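Local coordinates for yeast glycogen phosphorylase (Saccharomyces cerevisiae, PDB 1YGP), which is a pyridoxal-5'-phosphate-bearing member of the carbohydrate phosphorylase family, built on the two-lobed GT-B fold, at residues A[433-436]-A[437-440]; A[867-870]-A[871-875]; A[89-93]-A[94-98]. All coordinates share one frame; numbering follows the deposited sequence.

Contact 1 of 3, residues A[433-436]-A[437-440]; sequences DINW and FFLE. Unlike the reference sequence in segment 437-440: Glu440 (reference Gln).
Successive turns of helix 425-445 meet here, with Trp436 set against both Phe437 and Glu440 and Asn435 against Leu439. The alpha-helical ladder runs without a break from Phe437 N bonded to Asp433 O through to Glu440 N bonded to Trp436 O (3.0 Å). On this scaffold Trp436 and Phe437 form a T-shaped pair: the indole turns its edge toward the phenyl face, the centroids of the five-membered ring and the Phe437 ring are 5.4 Å apart, and the planes stand at 74°. Trp436 CG lies anti to the backbone N (chi1 -177°) and Phe437 CG anti to the carbonyl carbon, and the two side chains cross at about a right angle. His390 and Trp389 also meet Phe437 edge-to-face and extend the aromatic cluster. One turn apart, Leu439 CD2 rests 3.4 Å from Asn435 ND2, and the buried amide bonds to Ile458 N and Ser457 OG. At the exposed side the Glu440 chain, extended beyond CG, crosses the indole at a slant, its carboxylate plane turned 62° from the ring, and Trp436 NE1 donates a weak, bent hydrogen bond to Glu440 OE2 at 3.1 Å.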
loop_
_atom_site.group_PDB
_atom_site.type_symbol
_atom_site.label_atom_id
_atom_site.label_comp_id
_atom_site.label_asym_id
_atom_site.label_seq_id
_atom_site.Cartn_x
_atom_site.Cartn_y
_atom_site.Cartn_z
ATOM N N ASP A 433 -37.860 10.164 17.124
ATOM C CA ASP A 433 -38.220 11.509 17.553
ATOM C C ASP A 433 -38.539 12.467 16.422
ATOM O O ASP A 433 -39.592 13.113 16.432
ATOM C CB ASP A 433 -37.109 12.129 18.367
ATOM C CG ASP A 433 -37.033 11.713 19.830
ATOM O OD1 ASP A 433 -37.618 10.706 20.242
ATOM O OD2 ASP A 433 -36.353 12.424 20.565
ATOM N N ILE A 434 -37.648 12.520 15.430
ATOM C CA ILE A 434 -37.789 13.340 14.236
ATOM C C ILE A 434 -39.154 13.069 13.601
ATOM O O ILE A 434 -39.943 13.986 13.348
ATOM C CB ILE A 434 -36.573 12.975 13.309
ATOM C CG1 ILE A 434 -35.308 13.682 13.835
ATOM C CG2 ILE A 434 -36.861 13.346 11.848
ATOM C CD1 ILE A 434 -33.965 13.294 13.163
ATOM N N ASN A 435 -39.479 11.788 13.411
ATOM C CA ASN A 435 -40.733 11.374 12.790
ATOM C C ASN A 435 -41.933 11.792 13.615
ATOM O O ASN A 435 -42.961 12.169 13.049
ATOM C CB ASN A 435 -40.801 9.856 12.619
ATOM C CG ASN A 435 -42.012 9.423 11.803
ATOM O OD1 ASN A 435 -42.152 9.760 10.641
ATOM N ND2 ASN A 435 -42.947 8.622 12.264
ATOM N N TRP A 436 -41.796 11.768 14.947
ATOM C CA TRP A 436 -42.891 12.082 15.847
ATOM C C TRP A 436 -43.328 13.512 15.670
ATOM O O TRP A 436 -44.494 13.772 15.359
ATOM C CB TRP A 436 -42.500 11.887 17.319
ATOM C CG TRP A 436 -43.672 12.143 18.249
ATOM C CD1 TRP A 436 -43.712 13.304 18.971
ATOM C CD2 TRP A 436 -44.766 11.326 18.453
ATOM N NE1 TRP A 436 -44.840 13.236 19.636
ATOM C CE2 TRP A 436 -45.499 12.093 19.373
ATOM C CE3 TRP A 436 -45.265 10.089 18.038
ATOM C CZ2 TRP A 436 -46.721 11.637 19.885
ATOM C CZ3 TRP A 436 -46.487 9.627 18.546
ATOM C CH2 TRP A 436 -47.208 10.396 19.464
ATOM N N PHE A 437 -42.410 14.444 15.854
ATOM C CA PHE A 437 -42.786 15.822 15.700
ATOM C C PHE A 437 -43.272 16.105 14.274
ATOM O O PHE A 437 -44.249 16.838 14.109
ATOM C CB PHE A 437 -41.595 16.672 16.066
ATOM C CG PHE A 437 -41.154 16.486 17.511
ATOM C CD1 PHE A 437 -42.039 16.715 18.562
ATOM C CD2 PHE A 437 -39.843 16.099 17.789
ATOM C CE1 PHE A 437 -41.601 16.556 19.878
ATOM C CE2 PHE A 437 -39.420 15.943 19.109
ATOM C CZ PHE A 437 -40.297 16.171 20.152
ATOM N N PHE A 438 -42.693 15.511 13.217
ATOM C CA PHE A 438 -43.123 15.742 11.834
ATOM C C PHE A 438 -44.577 15.321 11.700
ATOM O O PHE A 438 -45.399 16.093 11.212
ATOM C CB PHE A 438 -42.242 14.931 10.860
ATOM C CG PHE A 438 -42.767 14.864 9.438
ATOM C CD1 PHE A 438 -42.853 16.008 8.641
ATOM C CD2 PHE A 438 -43.182 13.637 8.920
ATOM C CE1 PHE A 438 -43.357 15.923 7.334
ATOM C CE2 PHE A 438 -43.688 13.552 7.611
ATOM C CZ PHE A 438 -43.777 14.695 6.818
ATOM N N LEU A 439 -44.929 14.136 12.185
ATOM C CA LEU A 439 -46.283 13.655 12.096
ATOM C C LEU A 439 -47.257 14.490 12.940
ATOM O O LEU A 439 -48.434 14.640 12.585
ATOM C CB LEU A 439 -46.205 12.199 12.487
ATOM C CG LEU A 439 -46.617 11.230 11.404
ATOM C CD1 LEU A 439 -46.079 11.586 10.030
ATOM C CD2 LEU A 439 -46.058 9.910 11.790
ATOM N N GLU A 440 -46.801 15.117 14.027
ATOM C CA GLU A 440 -47.630 16.061 14.759
ATOM C C GLU A 440 -47.887 17.225 13.827
ATOM O O GLU A 440 -49.040 17.521 13.516
ATOM C CB GLU A 440 -46.961 16.622 15.989
ATOM C CG GLU A 440 -47.100 15.754 17.214
ATOM C CD GLU A 440 -46.570 16.401 18.494
ATOM O OE1 GLU A 440 -46.081 17.540 18.468
ATOM O OE2 GLU A 440 -46.647 15.747 19.539
#

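Contact 2 of 3, residues A[867-870]-A[871-875]; sequences EYSD and TIWNV
This is a local contact at the C-terminal end of helix 861-873, where Tyr868 packs on Ile872 and Trp873 as the helix widens into a pi-type turn. The helix lies against the large mixed sheet, and its buried side chains reach strands 98-102, 361-366 and 478-483. Tyr868 lays its CB over one face of the indole, 3.8 Å from the centroid of the Trp873 six-membered ring and 13° off the ring normal, a CH-pi contact. The phenol and indole planes are only 21° from parallel, yet the rings are slid so far apart that they barely overlap. Ile872 lies alongside the phenol and points the same way, its CD1 3.9 Å from Tyr868 CD1. The polar atoms of both aromatic groups have partners outside: Tyr868 OH bonds to Asn482 and Thr403, and Trp873 NE1 to Gln364.

The backbone bonds follow the same widening. Tyr868 O accepts two hydrogen bonds, from Ile872 N at 3.0 Å and Trp873 N at 3.1 Å, which arrive from opposite faces of the carbonyl plane; the second spans five residues and opens the turn. Glu867 O is likewise gripped twice, by Thr871 N and by Thr871 OG1 (3.0 Å). The threonine hydroxyl sits between its own N and carbonyl carbon (chi1 62°), which turns it back toward Glu867 O, above that carbonyl plane. Further on, Ser869 O takes a weak bond from Asn874 N and a straighter one from Val875 N at 3.2 Å, while Val875 CG1 packs on Ser869 OG, itself hydrogen-bonded to Ile865 O. Asn874, the first residue past the helix, has positive phi. The arrangement is that of an alpha helix terminating through a pi-type turn and a residue in left-handed conformation, here set on the core sheet of a GT-B lobe.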
loop_
_atom_site.group_PDB
_atom_site.type_symbol
_atom_site.label_atom_id
_atom_site.label_comp_id
_atom_site.label_asym_id
_atom_site.label_seq_id
_atom_site.Cartn_x
_atom_site.Cartn_y
_atom_site.Cartn_z
ATOM N N GLU A 867 -26.495 27.343 -11.010
ATOM C CA GLU A 867 -27.855 27.240 -10.534
ATOM C C GLU A 867 -27.888 26.781 -9.102
ATOM O O GLU A 867 -28.608 27.355 -8.274
ATOM C CB GLU A 867 -28.677 26.254 -11.354
ATOM C CG GLU A 867 -28.729 26.583 -12.841
ATOM C CD GLU A 867 -30.002 26.112 -13.504
ATOM O OE1 GLU A 867 -30.234 24.911 -13.664
ATOM O OE2 GLU A 867 -30.785 26.979 -13.864
ATOM N N TYR A 868 -27.081 25.772 -8.776
ATOM C CA TYR A 868 -27.053 25.241 -7.427
ATOM C C TYR A 868 -26.574 26.306 -6.477
ATOM O O TYR A 868 -27.247 26.560 -5.472
ATOM C CB TYR A 868 -26.126 24.050 -7.334
ATOM C CG TYR A 868 -26.723 22.683 -7.627
ATOM C CD1 TYR A 868 -27.400 21.997 -6.622
ATOM C CD2 TYR A 868 -26.510 22.077 -8.858
ATOM C CE1 TYR A 868 -27.848 20.702 -6.838
ATOM C CE2 TYR A 868 -26.959 20.778 -9.074
ATOM C CZ TYR A 868 -27.624 20.086 -8.067
ATOM O OH TYR A 868 -28.032 18.773 -8.285
ATOM N N SER A 869 -25.483 26.987 -6.831
ATOM C CA SER A 869 -24.939 28.027 -5.985
ATOM C C SER A 869 -25.962 29.114 -5.740
ATOM O O SER A 869 -26.145 29.517 -4.585
ATOM C CB SER A 869 -23.712 28.664 -6.605
ATOM O OG SER A 869 -22.689 27.695 -6.795
ATOM N N ASP A 870 -26.722 29.533 -6.743
ATOM C CA ASP A 870 -27.646 30.614 -6.525
ATOM C C ASP A 870 -28.995 30.261 -5.941
ATOM O O ASP A 870 -29.541 31.104 -5.222
ATOM C CB ASP A 870 -27.826 31.345 -7.836
ATOM C CG ASP A 870 -26.522 31.975 -8.321
ATOM O OD1 ASP A 870 -25.703 32.392 -7.483
ATOM O OD2 ASP A 870 -26.334 32.043 -9.544
ATOM N N THR A 871 -29.588 29.088 -6.156
ATOM C CA THR A 871 -30.904 28.872 -5.582
ATOM C C THR A 871 -30.877 28.101 -4.272
ATOM O O THR A 871 -31.665 28.334 -3.350
ATOM C CB THR A 871 -31.806 28.144 -6.606
ATOM O OG1 THR A 871 -31.250 26.873 -6.894
ATOM C CG2 THR A 871 -31.909 28.932 -7.897
ATOM N N ILE A 872 -29.923 27.181 -4.175
ATOM C CA ILE A 872 -29.891 26.277 -3.048
ATOM C C ILE A 872 -28.842 26.640 -2.024
ATOM O O ILE A 872 -29.172 26.843 -0.857
ATOM C CB ILE A 872 -29.684 24.836 -3.620
ATOM C CG1 ILE A 872 -30.872 24.496 -4.570
ATOM C CG2 ILE A 872 -29.576 23.826 -2.478
ATOM C CD1 ILE A 872 -30.851 23.192 -5.384
ATOM N N TRP A 873 -27.580 26.704 -2.426
ATOM C CA TRP A 873 -26.525 26.887 -1.453
ATOM C C TRP A 873 -26.337 28.311 -0.957
ATOM O O TRP A 873 -25.811 28.540 0.131
ATOM C CB TRP A 873 -25.196 26.387 -2.033
ATOM C CG TRP A 873 -25.149 24.902 -2.387
ATOM C CD1 TRP A 873 -25.926 23.952 -1.753
ATOM C CD2 TRP A 873 -24.401 24.367 -3.408
ATOM N NE1 TRP A 873 -25.688 22.834 -2.386
ATOM C CE2 TRP A 873 -24.797 23.019 -3.371
ATOM C CE3 TRP A 873 -23.465 24.822 -4.343
ATOM C CZ2 TRP A 873 -24.273 22.104 -4.275
ATOM C CZ3 TRP A 873 -22.941 23.901 -5.240
ATOM C CH2 TRP A 873 -23.340 22.559 -5.210
ATOM N N ASN A 874 -26.716 29.267 -1.810
ATOM C CA ASN A 874 -26.557 30.698 -1.589
ATOM C C ASN A 874 -25.107 30.931 -1.231
ATOM O O ASN A 874 -24.712 31.470 -0.201
ATOM C CB ASN A 874 -27.497 31.177 -0.480
ATOM C CG ASN A 874 -28.941 30.843 -0.839
ATOM O OD1 ASN A 874 -29.622 30.085 -0.148
ATOM N ND2 ASN A 874 -29.495 31.325 -1.947
ATOM N N VAL A 875 -24.304 30.508 -2.196
ATOM C CA VAL A 875 -22.868 30.519 -2.057
ATOM C C VAL A 875 -22.287 31.440 -3.137
ATOM O O VAL A 875 -22.816 31.513 -4.248
ATOM C CB VAL A 875 -22.514 29.000 -2.132
ATOM C CG1 VAL A 875 -21.590 28.668 -3.269
ATOM C CG2 VAL A 875 -21.895 28.606 -0.805
#

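Contact 3 of 3, residues A[89-93]-A[94-98]; sequences QKFTT and RDPKR
Arg94 N donates a short bond to Lys90 O at 2.7 Å and adds a weak second bond to Phe91 O. Phe91 O is approached as well by Asp95 N, again weakly, and by Pro96 CD at 3.3 Å, so the last carbonyls of helix 65-94 are covered by the chain that leaves it. Asp95 has positive phi and starts the departure; its carboxylate forms a salt bridge with Arg352.

Two arginines fold back on the last turn, each offering a guanidinium face to aliphatic carbon. Arg94, extended from CG to NE, lays its group against Lys90, whose CD stands over the centre of the plane, 4.0 Å from Arg94 CZ. The lysine reaches it with CG anti to the backbone N (chi1 166°) and then bends at chi3. Lys90 NZ and Arg94 NH2 remain 5.6 Å apart, and both make long, weak ion pairs with the C-terminal carboxylate of Thr879, which would probably ease the meeting of like charges. Arg98 returns from beyond the loop to place its guanidinium face on Phe91 CB, with Arg98 NH2 3.4 Å from that carbon, while Thr92 OG1, bonded to Gln88 O, lies in plane at the edge. Gln89 NE2 donates to Thr93 OG1 at 3.0 Å within the helix and also bonds to Phe10 O.

The turn thus carries helix 65-94 into strand 98-102. Gln89 and Thr93 touch helix 12-21, Asp95 and Arg98 meet helix 322-350, and Arg98 begins the sheet pairing through backbone bonds to Gln360, just before strand 361-366, and to Ala362 within it.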
loop_
_atom_site.group_PDB
_atom_site.type_symbol
_atom_site.label_atom_id
_atom_site.label_comp_id
_atom_site.label_asym_id
_atom_site.label_seq_id
_atom_site.Cartn_x
_atom_site.Cartn_y
_atom_site.Cartn_z
ATOM N N GLN A 89 -5.822 28.154 2.548
ATOM C CA GLN A 89 -5.515 29.214 3.478
ATOM C C GLN A 89 -6.398 30.377 3.123
ATOM O O GLN A 89 -6.896 30.990 4.063
ATOM C CB GLN A 89 -4.083 29.642 3.361
ATOM C CG GLN A 89 -3.662 30.751 4.277
ATOM C CD GLN A 89 -3.858 30.440 5.746
ATOM O OE1 GLN A 89 -3.104 29.695 6.363
ATOM N NE2 GLN A 89 -4.861 31.024 6.365
ATOM N N LYS A 90 -6.665 30.706 1.850
ATOM C CA LYS A 90 -7.537 31.825 1.498
ATOM C C LYS A 90 -8.891 31.604 2.160
ATOM O O LYS A 90 -9.336 32.442 2.937
ATOM C CB LYS A 90 -7.683 31.914 -0.020
ATOM C CG LYS A 90 -8.805 32.817 -0.539
ATOM C CD LYS A 90 -8.658 33.062 -2.034
ATOM C CE LYS A 90 -8.698 31.743 -2.806
ATOM N NZ LYS A 90 -8.280 31.892 -4.195
ATOM N N PHE A 91 -9.511 30.443 1.990
ATOM C CA PHE A 91 -10.805 30.169 2.577
ATOM C C PHE A 91 -10.733 30.259 4.091
ATOM O O PHE A 91 -11.609 30.912 4.653
ATOM C CB PHE A 91 -11.265 28.800 2.121
ATOM C CG PHE A 91 -11.376 28.679 0.595
ATOM C CD1 PHE A 91 -11.530 29.797 -0.233
ATOM C CD2 PHE A 91 -11.356 27.410 0.012
ATOM C CE1 PHE A 91 -11.663 29.634 -1.609
ATOM C CE2 PHE A 91 -11.493 27.266 -1.369
ATOM C CZ PHE A 91 -11.645 28.373 -2.181
ATOM N N THR A 92 -9.704 29.744 4.774
ATOM C CA THR A 92 -9.553 29.917 6.211
ATOM C C THR A 92 -9.490 31.404 6.586
ATOM O O THR A 92 -10.225 31.878 7.460
ATOM C CB THR A 92 -8.281 29.188 6.664
ATOM O OG1 THR A 92 -8.439 27.821 6.313
ATOM C CG2 THR A 92 -8.060 29.259 8.169
ATOM N N THR A 93 -8.669 32.179 5.897
ATOM C CA THR A 93 -8.543 33.596 6.145
ATOM C C THR A 93 -9.815 34.343 5.798
ATOM O O THR A 93 -10.124 35.319 6.477
ATOM C CB THR A 93 -7.342 34.090 5.323
ATOM O OG1 THR A 93 -6.198 33.635 6.048
ATOM C CG2 THR A 93 -7.312 35.581 5.072
ATOM N N ARG A 94 -10.573 33.927 4.785
ATOM C CA ARG A 94 -11.735 34.687 4.384
ATOM C C ARG A 94 -13.050 34.140 4.891
ATOM O O ARG A 94 -14.084 34.764 4.698
ATOM C CB ARG A 94 -11.812 34.791 2.865
ATOM C CG ARG A 94 -10.706 35.617 2.216
ATOM C CD ARG A 94 -11.169 35.977 0.802
ATOM N NE ARG A 94 -10.105 36.474 -0.070
ATOM C CZ ARG A 94 -10.285 36.635 -1.394
ATOM N NH1 ARG A 94 -11.455 36.358 -1.990
ATOM N NH2 ARG A 94 -9.265 37.035 -2.154
ATOM N N ASP A 95 -13.062 32.995 5.543
ATOM C CA ASP A 95 -14.262 32.334 6.044
ATOM C C ASP A 95 -15.584 32.434 5.261
ATOM O O ASP A 95 -16.603 32.894 5.796
ATOM C CB ASP A 95 -14.483 32.819 7.446
ATOM C CG ASP A 95 -14.861 31.673 8.357
ATOM O OD1 ASP A 95 -15.857 30.988 8.120
ATOM O OD2 ASP A 95 -14.153 31.498 9.343
ATOM N N PRO A 96 -15.646 32.063 3.973
ATOM C CA PRO A 96 -16.868 32.155 3.203
ATOM C C PRO A 96 -17.786 30.988 3.542
ATOM O O PRO A 96 -17.355 30.041 4.208
ATOM C CB PRO A 96 -16.322 32.187 1.807
ATOM C CG PRO A 96 -15.185 31.215 1.840
ATOM C CD PRO A 96 -14.549 31.526 3.170
ATOM N N LYS A 97 -19.043 30.996 3.101
ATOM C CA LYS A 97 -19.886 29.824 3.300
ATOM C C LYS A 97 -19.294 28.748 2.378
ATOM O O LYS A 97 -18.865 29.058 1.256
ATOM C CB LYS A 97 -21.325 30.122 2.891
ATOM C CG LYS A 97 -22.274 28.984 3.189
ATOM C CD LYS A 97 -23.694 29.305 2.810
ATOM C CE LYS A 97 -24.524 28.208 3.440
ATOM N NZ LYS A 97 -25.926 28.355 3.126
ATOM N N ARG A 98 -19.246 27.507 2.834
ATOM C CA ARG A 98 -18.636 26.429 2.095
ATOM C C ARG A 98 -19.690 25.399 1.768
ATOM O O ARG A 98 -20.704 25.242 2.461
ATOM C CB ARG A 98 -17.543 25.748 2.910
ATOM C CG ARG A 98 -16.382 26.644 3.271
ATOM C CD ARG A 98 -15.194 25.827 3.755
ATOM N NE ARG A 98 -14.273 26.712 4.449
ATOM C CZ ARG A 98 -12.953 26.582 4.420
ATOM N NH1 ARG A 98 -12.334 25.617 3.735
ATOM N NH2 ARG A 98 -12.233 27.440 5.136
#

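Read from the N terminus, the three contacts follow in series; none nests within or crosses another, and each is local, joining residues a few positions apart, and closes no long loop. Contact 3 turns the chain from helix 65-94 toward the first strand of the large mixed sheet. Contact 1 lies on the peripheral helix 425-445, its nearest atoms about 19 Å from contact 2 and 20 Å from contact 3. Contact 2 ends the last helix, bringing the C-terminal part of the chain back to that sheet. There it touches contact 3: Lys97 NZ probably donates to Trp873 O at 3.0 Å, and Val875 CG2 packs on Lys97 O, joining two helix ends far apart in the sequence beside strand 98-102.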